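Local atomic coordinates of EvdMO1 (Micromonospora carbonacea, PDB entry 5T39), a protein that probably transfers a methyl group from S-adenosyl-L-methionine in everninomicin biosynthesis, through the Rossmann-like domain of a fused methyltransferase-oxidase. Residues D64-F69 / L91-Q96; F116-H121 / V126-A131; A68-F73 / P97-L102. One frame throughout, in Å; residues are numbered along the deposited sequence. Where two conformers were deposited one is given.

Contact 1 (D64-F69 / L91-Q96); sequences DRARAF and LALARQ. With SAH (S-adenosyl-L-homocysteine), chain B.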
loop_
_atom_site.group_PDB
_atom_site.type_symbol
_atom_site.label_atom_id
_atom_site.label_comp_id
_atom_site.label_asym_id
_atom_site.label_seq_id
_atom_site.Cartn_x
_atom_site.Cartn_y
_atom_site.Cartn_z
ATOM N N ASP A 64 -8.433 -6.218 9.941
ATOM C CA ASP A 64 -9.005 -4.974 10.454
ATOM C C ASP A 64 -8.929 -3.858 9.416
ATOM O O ASP A 64 -9.860 -3.053 9.281
ATOM C CB ASP A 64 -8.294 -4.554 11.743
ATOM C CG ASP A 64 -8.507 -5.540 12.885
ATOM O OD1 ASP A 64 -9.459 -6.344 12.825
ATOM O OD2 ASP A 64 -7.716 -5.506 13.853
ATOM N N ARG A 65 -7.828 -3.790 8.666
ATOM C CA ARG A 65 -7.721 -2.780 7.618
ATOM C C ARG A 65 -8.765 -3.011 6.533
ATOM O O ARG A 65 -9.397 -2.063 6.054
ATOM C CB ARG A 65 -6.309 -2.786 7.024
ATOM C CG ARG A 65 -6.118 -1.823 5.869
ATOM C CD ARG A 65 -4.663 -1.741 5.456
ATOM N NE ARG A 65 -3.912 -0.928 6.394
ATOM C CZ ARG A 65 -2.592 -0.799 6.378
ATOM N NH1 ARG A 65 -1.877 -1.473 5.497
ATOM N NH2 ARG A 65 -1.990 0.000 7.245
ATOM N N ALA A 66 -8.944 -4.264 6.120
ATOM C CA ALA A 66 -9.949 -4.562 5.109
ATOM C C ALA A 66 -11.341 -4.194 5.597
ATOM O O ALA A 66 -12.151 -3.660 4.831
ATOM C CB ALA A 66 -9.877 -6.036 4.719
ATOM N N ARG A 67 -11.634 -4.449 6.874
ATOM C CA ARG A 67 -12.932 -4.067 7.419
ATOM C C ARG A 67 -13.135 -2.562 7.310
ATOM O O ARG A 67 -14.200 -2.094 6.892
ATOM C CB ARG A 67 -13.036 -4.522 8.877
ATOM C CG ARG A 67 -14.322 -4.091 9.621
ATOM C CD ARG A 67 -14.131 -4.084 11.143
ATOM N NE ARG A 67 -12.847 -3.489 11.502
ATOM C CZ ARG A 67 -12.585 -2.184 11.487
ATOM N NH1 ARG A 67 -13.522 -1.308 11.151
ATOM N NH2 ARG A 67 -11.374 -1.755 11.810
ATOM N N ALA A 68 -12.125 -1.785 7.695
ATOM C CA ALA A 68 -12.252 -0.335 7.606
ATOM C C ALA A 68 -12.387 0.118 6.160
ATOM O O ALA A 68 -13.159 1.034 5.856
ATOM C CB ALA A 68 -11.067 0.350 8.285
ATOM N N PHE A 69 -11.639 -0.514 5.255
ATOM C CA PHE A 69 -11.700 -0.160 3.841
ATOM C C PHE A 69 -13.109 -0.364 3.295
ATOM O O PHE A 69 -13.653 0.504 2.604
ATOM C CB PHE A 69 -10.686 -1.011 3.078
ATOM C CG PHE A 69 -10.578 -0.670 1.623
ATOM C CD1 PHE A 69 -9.680 0.293 1.194
ATOM C CD2 PHE A 69 -11.346 -1.327 0.689
ATOM C CE1 PHE A 69 -9.564 0.603 -0.132
ATOM C CE2 PHE A 69 -11.227 -1.025 -0.637
ATOM C CZ PHE A 69 -10.332 -0.062 -1.053
ATOM N N LEU A 91 -4.689 -10.185 0.157
ATOM C CA LEU A 91 -5.437 -11.380 0.530
ATOM C C LEU A 91 -6.657 -11.026 1.381
ATOM O O LEU A 91 -7.762 -11.539 1.154
ATOM C CB LEU A 91 -4.497 -12.311 1.288
ATOM C CG LEU A 91 -5.068 -13.661 1.684
ATOM C CD1 LEU A 91 -5.423 -14.460 0.458
ATOM C CD2 LEU A 91 -4.056 -14.384 2.531
ATOM N N ALA A 92 -6.478 -10.150 2.370
ATOM C CA ALA A 92 -7.593 -9.764 3.225
ATOM C C ALA A 92 -8.707 -9.092 2.429
ATOM O O ALA A 92 -9.893 -9.341 2.674
ATOM C CB ALA A 92 -7.098 -8.865 4.355
ATOM N N LEU A 93 -8.347 -8.225 1.480
ATOM C CA LEU A 93 -9.345 -7.570 0.640
ATOM C C LEU A 93 -10.059 -8.546 -0.274
ATOM O O LEU A 93 -11.198 -8.290 -0.676
ATOM C CB LEU A 93 -8.664 -6.531 -0.235
ATOM C CG LEU A 93 -8.140 -5.306 0.498
ATOM C CD1 LEU A 93 -7.251 -4.530 -0.455
ATOM C CD2 LEU A 93 -9.272 -4.435 1.020
ATOM N N ALA A 94 -9.406 -9.640 -0.637
ATOM C CA ALA A 94 -9.948 -10.588 -1.600
ATOM C C ALA A 94 -10.855 -11.630 -0.970
ATOM O O ALA A 94 -11.427 -12.447 -1.698
ATOM C CB ALA A 94 -8.802 -11.297 -2.323
ATOM N N ARG A 95 -10.999 -11.622 0.358
ATOM C CA ARG A 95 -11.785 -12.658 1.023
ATOM C C ARG A 95 -13.209 -12.703 0.485
ATOM O O ARG A 95 -13.775 -13.787 0.294
ATOM C CB ARG A 95 -11.807 -12.429 2.536
ATOM C CG ARG A 95 -10.461 -12.518 3.243
ATOM C CD ARG A 95 -9.655 -13.747 2.849
ATOM N NE ARG A 95 -8.573 -13.996 3.800
ATOM C CZ ARG A 95 -7.830 -15.097 3.831
ATOM N NH1 ARG A 95 -8.043 -16.078 2.960
ATOM N NH2 ARG A 95 -6.872 -15.220 4.739
ATOM N N GLN A 96 -13.806 -11.548 0.243
ATOM C CA GLN A 96 -15.179 -11.511 -0.229
ATOM C C GLN A 96 -15.210 -11.859 -1.712
ATOM O O GLN A 96 -14.560 -11.172 -2.509
ATOM C CB GLN A 96 -15.768 -10.123 -0.019
HETATM N N SAH B . 1.201 -1.465 1.806
HETATM C CA SAH B . 1.872 -2.341 2.763
HETATM C CB SAH B . 3.384 -2.306 2.615
HETATM C CG SAH B . 3.997 -0.932 2.862
HETATM S SD SAH B . 5.807 -0.971 2.782
HETATM C C SAH B . 1.501 -1.934 4.176
HETATM O O SAH B . 1.857 -2.621 5.139
HETATM O OXT SAH B . 0.856 -0.901 4.346
HETATM C "C5'" SAH B . 6.023 -0.207 1.153
HETATM C "C4'" SAH B . 5.792 -1.151 -0.024
HETATM O "O4'" SAH B . 5.727 -0.350 -1.205
HETATM C "C3'" SAH B . 6.915 -2.158 -0.214
HETATM O "O3'" SAH B . 6.438 -3.415 -0.648
HETATM C "C2'" SAH B . 7.764 -1.475 -1.275
HETATM O "O2'" SAH B . 8.626 -2.309 -2.029
HETATM C "C1'" SAH B . 6.697 -0.803 -2.125
HETATM N N9 SAH B . 7.162 0.342 -2.905
HETATM C C8 SAH B . 7.995 1.348 -2.490
HETATM N N7 SAH B . 8.163 2.246 -3.480
HETATM C C5 SAH B . 7.438 1.799 -4.539
HETATM C C6 SAH B . 7.248 2.293 -5.828
HETATM N N6 SAH B . 7.829 3.399 -6.284
HETATM N N1 SAH B . 6.429 1.601 -6.668
HETATM C C2 SAH B . 5.834 0.445 -6.251
HETATM N N3 SAH B . 6.007 -0.094 -5.008
HETATM C C4 SAH B . 6.802 0.615 -4.183
#

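Contact 2 (F116-H121 / V126-A131); sequences FVMEVH and VELRIA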
loop_
_atom_site.group_PDB
_atom_site.type_symbol
_atom_site.label_atom_id
_atom_site.label_comp_id
_atom_site.label_asym_id
_atom_site.label_seq_id
_atom_site.Cartn_x
_atom_site.Cartn_y
_atom_site.Cartn_z
ATOM N N PHE A 116 3.431 -16.179 -4.245
ATOM C CA PHE A 116 3.388 -17.448 -3.527
ATOM C C PHE A 116 2.220 -17.473 -2.546
ATOM O O PHE A 116 1.471 -18.453 -2.478
ATOM C CB PHE A 116 4.735 -17.634 -2.825
ATOM C CG PHE A 116 4.776 -18.717 -1.785
ATOM C CD1 PHE A 116 4.677 -20.054 -2.131
ATOM C CD2 PHE A 116 4.966 -18.391 -0.455
ATOM C CE1 PHE A 116 4.778 -21.041 -1.156
ATOM C CE2 PHE A 116 5.067 -19.362 0.512
ATOM C CZ PHE A 116 4.970 -20.683 0.169
ATOM N N VAL A 117 2.039 -16.391 -1.782
ATOM C CA VAL A 117 0.926 -16.317 -0.839
ATOM C C VAL A 117 -0.400 -16.544 -1.557
ATOM O O VAL A 117 -1.261 -17.309 -1.097
ATOM C CB VAL A 117 0.965 -14.975 -0.082
ATOM C CG1 VAL A 117 -0.312 -14.740 0.728
ATOM C CG2 VAL A 117 2.195 -14.916 0.818
ATOM N N MET A 118 -0.597 -15.876 -2.699
ATOM C CA MET A 118 -1.866 -16.026 -3.408
ATOM C C MET A 118 -2.057 -17.450 -3.903
ATOM O O MET A 118 -3.182 -17.954 -3.921
ATOM C CB MET A 118 -1.974 -15.071 -4.592
ATOM C CG MET A 118 -1.896 -13.625 -4.219
ATOM S SD MET A 118 -2.977 -13.093 -2.869
ATOM C CE MET A 118 -1.813 -11.994 -2.069
ATOM N N GLU A 119 -0.985 -18.085 -4.369
ATOM C CA GLU A 119 -1.102 -19.460 -4.836
ATOM C C GLU A 119 -1.436 -20.406 -3.687
ATOM O O GLU A 119 -2.306 -21.272 -3.825
ATOM C CB GLU A 119 0.172 -19.897 -5.555
ATOM C CG GLU A 119 0.003 -21.285 -6.141
ATOM C CD GLU A 119 1.137 -21.747 -7.020
ATOM O OE1 GLU A 119 2.162 -21.058 -7.116
ATOM O OE2 GLU A 119 1.000 -22.836 -7.611
ATOM N N VAL A 120 -0.772 -20.249 -2.539
ATOM C CA VAL A 120 -1.043 -21.122 -1.400
ATOM C C VAL A 120 -2.496 -21.000 -0.969
ATOM O O VAL A 120 -3.134 -21.994 -0.612
ATOM C CB VAL A 120 -0.080 -20.802 -0.240
ATOM C CG1 VAL A 120 -0.483 -21.534 1.028
ATOM C CG2 VAL A 120 1.342 -21.131 -0.612
ATOM N N HIS A 121 -3.034 -19.783 -0.973
ATOM C CA HIS A 121 -4.389 -19.519 -0.510
ATOM C C HIS A 121 -5.445 -19.679 -1.597
ATOM O O HIS A 121 -6.638 -19.588 -1.295
ATOM C CB HIS A 121 -4.470 -18.110 0.091
ATOM C CG HIS A 121 -3.833 -18.009 1.438
ATOM N ND1 HIS A 121 -4.538 -18.196 2.603
ATOM C CD2 HIS A 121 -2.556 -17.747 1.805
ATOM C CE1 HIS A 121 -3.725 -18.058 3.633
ATOM N NE2 HIS A 121 -2.513 -17.792 3.178
ATOM N N VAL A 126 -7.282 -12.145 -7.324
ATOM C CA VAL A 126 -6.160 -11.226 -7.178
ATOM C C VAL A 126 -5.269 -11.339 -8.402
ATOM O O VAL A 126 -4.958 -12.446 -8.857
ATOM C CB VAL A 126 -5.349 -11.570 -5.910
ATOM C CG1 VAL A 126 -4.066 -10.769 -5.836
ATOM C CG2 VAL A 126 -6.183 -11.375 -4.660
ATOM N N GLU A 127 -4.843 -10.196 -8.922
ATOM C CA GLU A 127 -3.732 -10.117 -9.856
ATOM C C GLU A 127 -2.665 -9.251 -9.223
ATOM O O GLU A 127 -2.981 -8.191 -8.677
ATOM C CB GLU A 127 -4.139 -9.483 -11.198
ATOM C CG GLU A 127 -2.973 -9.459 -12.172
ATOM C CD GLU A 127 -3.237 -8.805 -13.511
ATOM O OE1 GLU A 127 -4.330 -8.268 -13.730
ATOM O OE2 GLU A 127 -2.306 -8.809 -14.345
ATOM N N LEU A 128 -1.411 -9.688 -9.302
ATOM C CA LEU A 128 -0.268 -8.936 -8.822
ATOM C C LEU A 128 0.619 -8.597 -10.005
ATOM O O LEU A 128 0.816 -9.436 -10.894
ATOM C CB LEU A 128 0.521 -9.762 -7.809
ATOM C CG LEU A 128 -0.200 -10.034 -6.487
ATOM C CD1 LEU A 128 0.394 -11.221 -5.778
ATOM C CD2 LEU A 128 -0.121 -8.799 -5.598
ATOM N N ARG A 129 1.182 -7.389 -10.005
ATOM C CA ARG A 129 2.053 -6.957 -11.084
ATOM C C ARG A 129 3.201 -6.141 -10.524
ATOM O O ARG A 129 3.021 -5.353 -9.587
ATOM C CB ARG A 129 1.338 -6.047 -12.079
ATOM C CG ARG A 129 0.218 -6.642 -12.851
ATOM C CD ARG A 129 -0.274 -5.660 -13.886
ATOM N NE ARG A 129 -1.566 -6.079 -14.365
ATOM C CZ ARG A 129 -2.430 -5.279 -14.967
ATOM N NH1 ARG A 129 -2.132 -3.997 -15.188
ATOM N NH2 ARG A 129 -3.600 -5.764 -15.342
ATOM N N ILE A 130 4.373 -6.316 -11.123
ATOM C CA ILE A 130 5.475 -5.410 -10.867
ATOM C C ILE A 130 5.121 -4.049 -11.447
ATOM O O ILE A 130 4.556 -3.945 -12.544
ATOM C CB ILE A 130 6.769 -5.966 -11.491
ATOM C CG1 ILE A 130 7.993 -5.269 -10.904
ATOM C CG2 ILE A 130 6.747 -5.854 -13.023
ATOM C CD1 ILE A 130 8.395 -5.813 -9.558
ATOM N N ALA A 131 5.445 -2.990 -10.718
ATOM C CA ALA A 131 5.244 -1.635 -11.208
ATOM C C ALA A 131 5.978 -0.678 -10.287
ATOM O O ALA A 131 6.032 -0.881 -9.072
ATOM C CB ALA A 131 3.758 -1.260 -11.237
#

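Contact 3 (A68-F73 / P97-L102); sequences AFYEAF and PGTSIL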
loop_
_atom_site.group_PDB
_atom_site.type_symbol
_atom_site.label_atom_id
_atom_site.label_comp_id
_atom_site.label_asym_id
_atom_site.label_seq_id
_atom_site.Cartn_x
_atom_site.Cartn_y
_atom_site.Cartn_z
ATOM N N ALA A 68 -12.125 -1.785 7.695
ATOM C CA ALA A 68 -12.252 -0.335 7.606
ATOM C C ALA A 68 -12.387 0.118 6.160
ATOM O O ALA A 68 -13.159 1.034 5.856
ATOM C CB ALA A 68 -11.067 0.350 8.285
ATOM N N PHE A 69 -11.639 -0.514 5.255
ATOM C CA PHE A 69 -11.700 -0.160 3.841
ATOM C C PHE A 69 -13.109 -0.364 3.295
ATOM O O PHE A 69 -13.653 0.504 2.604
ATOM C CB PHE A 69 -10.686 -1.011 3.078
ATOM C CG PHE A 69 -10.578 -0.670 1.623
ATOM C CD1 PHE A 69 -9.680 0.293 1.194
ATOM C CD2 PHE A 69 -11.346 -1.327 0.689
ATOM C CE1 PHE A 69 -9.564 0.603 -0.132
ATOM C CE2 PHE A 69 -11.227 -1.025 -0.637
ATOM C CZ PHE A 69 -10.332 -0.062 -1.053
ATOM N N TYR A 70 -13.712 -1.511 3.602
ATOM C CA TYR A 70 -15.048 -1.812 3.109
ATOM C C TYR A 70 -16.151 -1.096 3.883
ATOM O O TYR A 70 -17.272 -0.983 3.370
ATOM C CB TYR A 70 -15.256 -3.324 3.078
ATOM C CG TYR A 70 -14.468 -4.003 1.981
ATOM C CD1 TYR A 70 -14.559 -3.559 0.674
ATOM C CD2 TYR A 70 -13.648 -5.088 2.250
ATOM C CE1 TYR A 70 -13.863 -4.182 -0.342
ATOM C CE2 TYR A 70 -12.941 -5.714 1.239
ATOM C CZ TYR A 70 -13.050 -5.258 -0.056
ATOM O OH TYR A 70 -12.357 -5.872 -1.072
ATOM N N GLU A 71 -15.863 -0.582 5.082
ATOM C CA GLU A 71 -16.782 0.374 5.703
ATOM C C GLU A 71 -16.829 1.661 4.890
ATOM O O GLU A 71 -17.900 2.250 4.704
ATOM C CB GLU A 71 -16.372 0.660 7.154
ATOM C CG GLU A 71 -16.708 -0.461 8.123
ATOM C CD GLU A 71 -16.081 -0.296 9.506
ATOM O OE1 GLU A 71 -15.207 0.581 9.687
ATOM O OE2 GLU A 71 -16.470 -1.067 10.414
ATOM N N ALA A 72 -15.678 2.094 4.379
ATOM C CA ALA A 72 -15.604 3.312 3.580
ATOM C C ALA A 72 -16.174 3.107 2.179
ATOM O O ALA A 72 -16.777 4.034 1.619
ATOM C CB ALA A 72 -14.144 3.758 3.485
ATOM N N PHE A 73 -15.940 1.928 1.584
ATOM C CA PHE A 73 -16.282 1.642 0.191
ATOM C C PHE A 73 -17.084 0.342 0.116
ATOM O O PHE A 73 -16.631 -0.661 -0.443
ATOM C CB PHE A 73 -15.006 1.570 -0.649
ATOM C CG PHE A 73 -14.193 2.831 -0.592
ATOM C CD1 PHE A 73 -14.675 4.003 -1.155
ATOM C CD2 PHE A 73 -12.965 2.860 0.039
ATOM C CE1 PHE A 73 -13.949 5.172 -1.102
ATOM C CE2 PHE A 73 -12.234 4.046 0.099
ATOM C CZ PHE A 73 -12.732 5.192 -0.462
ATOM N N PRO A 97 -15.932 -12.897 -2.125
ATOM C CA PRO A 97 -16.130 -13.094 -3.556
ATOM C C PRO A 97 -16.941 -11.930 -4.095
ATOM O O PRO A 97 -17.667 -11.245 -3.369
ATOM C CB PRO A 97 -16.911 -14.407 -3.633
ATOM C CG PRO A 97 -17.703 -14.407 -2.394
ATOM C CD PRO A 97 -16.815 -13.779 -1.341
ATOM N N GLY A 98 -16.793 -11.701 -5.383
ATOM C CA GLY A 98 -17.377 -10.548 -6.002
ATOM C C GLY A 98 -16.489 -9.324 -6.066
ATOM O O GLY A 98 -16.864 -8.368 -6.748
ATOM N N THR A 99 -15.335 -9.304 -5.389
ATOM C CA THR A 99 -14.391 -8.185 -5.502
ATOM C C THR A 99 -13.058 -8.687 -6.060
ATOM O O THR A 99 -12.496 -9.643 -5.533
ATOM C CB THR A 99 -14.174 -7.420 -4.156
ATOM O OG1 THR A 99 -15.413 -6.873 -3.673
ATOM C CG2 THR A 99 -13.171 -6.274 -4.316
ATOM N N SER A 100 -12.543 -8.004 -7.093
ATOM C CA SER A 100 -11.268 -8.327 -7.718
ATOM C C SER A 100 -10.272 -7.248 -7.332
ATOM O O SER A 100 -10.634 -6.076 -7.209
ATOM C CB SER A 100 -11.378 -8.385 -9.248
ATOM O OG SER A 100 -11.638 -7.116 -9.817
ATOM N N ILE A 101 -9.019 -7.658 -7.134
ATOM C CA ILE A 101 -7.969 -6.771 -6.656
ATOM C C ILE A 101 -6.819 -6.813 -7.644
ATOM O O ILE A 101 -6.393 -7.899 -8.050
ATOM C CB ILE A 101 -7.441 -7.209 -5.279
ATOM C CG1 ILE A 101 -8.560 -7.707 -4.355
ATOM C CG2 ILE A 101 -6.578 -6.078 -4.683
ATOM C CD1 ILE A 101 -9.563 -6.677 -4.030
ATOM N N LEU A 102 -6.283 -5.644 -7.988
ATOM C CA LEU A 102 -5.004 -5.530 -8.673
ATOM C C LEU A 102 -4.025 -4.943 -7.672
ATOM O O LEU A 102 -4.231 -3.825 -7.199
ATOM C CB LEU A 102 -5.105 -4.627 -9.900
ATOM C CG LEU A 102 -3.777 -4.358 -10.624
ATOM C CD1 LEU A 102 -3.116 -5.628 -11.142
ATOM C CD2 LEU A 102 -4.001 -3.395 -11.777
#

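Contact 1 (D64-F69 / L91-Q96)
Ala66 and Ala92 face each other with their methyl groups where helices 62-72 and 88-94 come together, CB to CB 4.0 Å. Neither residue has a side chain beyond CB, which lets the backbones come near; the closest CA pair is Ala66 and Leu93 at 5.4 Å, and the Leu93 side chain reaches on to Phe69. Alanine thus suits both places as a small apolar spacer. One turn further along helix 62-72, Phe69 supplies the bulk. Its CG stands anti to the backbone N (chi1 -176°), which carries the ring over to Leu93, and the two side chains cross at about a right angle. The CD2 methyl of Leu93 meets the ring obliquely, 3.8 Å from CD2 of Phe69, and also touches the CB of Ala66. Phe69 and Leu93 both reach Leu148 of strand 146-150, tying the helix pair to the central sheet.

Arg65 takes no part in this packing. Its chain runs extended as far as CD, then bends at chi3 (-77°), bringing NH1 within 3.0 Å of OXT of S-adenosyl-L-homocysteine. The hydrogen bond has an N-H...O angle of 147°, with the ligand carboxylate near the plane of the guanidinium at its edge. Asp89 forms a salt bridge with the same nitrogen. A leucine here would probably leave the ligand carboxylate without this donor and Asp89 without its positive mate. Between 64-69 and 91-96 the contact is apolar, with no hydrogen bond, while the buried arginine charge is likely to be balanced by two anionic groups.

Contact 2 (F116-H121 / V126-A131)
Met118 of helix 108-121 and Val126 of strand 126-130 mark the closest backbone approach, their CA atoms 7.5 Å apart, a spacing that leaves room for a layer of side chains between helix and strand. From segment 116-121 it is Met118 that fills it, while Leu111 and Ala114 of the same helix also lie on Leu128. The Met118 CG lies anti to the carbonyl carbon (chi1 -60°), and a bend at chi2 (-49°) brings SD to Val126. The side chain crosses Val126 and Leu128 at about right angles: SD sits against CG1 of Val126 at 3.9 Å, and CG meets CD1 of Leu128 at 3.7 Å. An unbranched, flexible methionine is well fitted to touch two neighbours of different shape, and the branched valine and leucine offer methyl groups for it to rest on. Thr90 of helix 88-94 borders both Met118 and Val126.

Residues alternate along the strand, so the CB of Glu127 points away from the helix. Its carboxylate is gripped side-on by Arg129 in a salt bridge, NE to OE2 2.8 Å and NH2 to OE1 3.1 Å. The NE bond is nearly straight (169°), although OE2 is approached from well above the carboxylate plane.

Strand 100-105, helix 108-121 and strand 126-130 together make a beta-alpha-beta crossover of the Rossmann-like fold. The helix packs back on the outermost strand it leads into, and just past that strand Ala131 touches the bound S-adenosyl-L-homocysteine.

Contact 3 (A68-F73 / P97-L102)
Tyr70, near the end of helix 62-72, points its phenol end at Thr99, which comes to meet it from the opposite direction. With CG anti to the carbonyl carbon (chi1 -72°), the tyrosine ring projects from the helix toward the start of strand 100-105. Thr99 turns its methyl group to the same spot: CG2 is anti to the backbone N and lies near the ring plane, 3.4 Å from the OH of Tyr70. The other branch, OG1, is beside the backbone N and is bound to the carbonyl oxygen of Ala76. Threonine suits this place because one branch is apolar and the other polar. The Tyr70 hydroxyl has its own hydrogen-bond partner, the carbonyl oxygen of Leu93, so its meeting with Thr99 is packing only.

The helix here packs on a seven-stranded sheet whose order, 3-2-1-4-5-7-6, identifies the class I methyltransferase fold. Ile79, on strand 78-82, the neighbour of 100-105 in the sheet, touches Tyr70, Thr99 and Ile101 alike. Ile101 adds the tip of its long branch, CD1, 4.1 Å from the Tyr70 OH.

The tyrosine is also backed by Phe69 of its own helix. CD2 of Phe69 stands 3.9 Å above the plane of the Tyr70 ring, toward its rim, and CD2 of Phe73, just past the helix end, lies over the centre of the Phe69 ring. In the turn before the strand, Gly98 has a positive phi (92°) at which a beta carbon would press on the carbonyl oxygen of Pro97.

Contacts 1 and 3 are two parts of one interface: their centres lie 6 Å apart, and both start from helix 62-72. The Tyr70-Leu93 hydrogen bond, 2.7 Å between OH and O, joins them. Contact 2 sits further along the sheet, its centre about 15 Å from that of contact 1 and 17 Å from that of contact 3. CB of Ala94 packs 3.5 Å from CG2 of Val126, and Glu127 N probably bonds to Ile101 O across the neighbouring strands. Contact 1 reaches S-adenosyl-L-homocysteine through Arg65 and contact 2 through Ala131, whereas the side chain of Ile101 in contact 3 stays about 11 Å from the ligand.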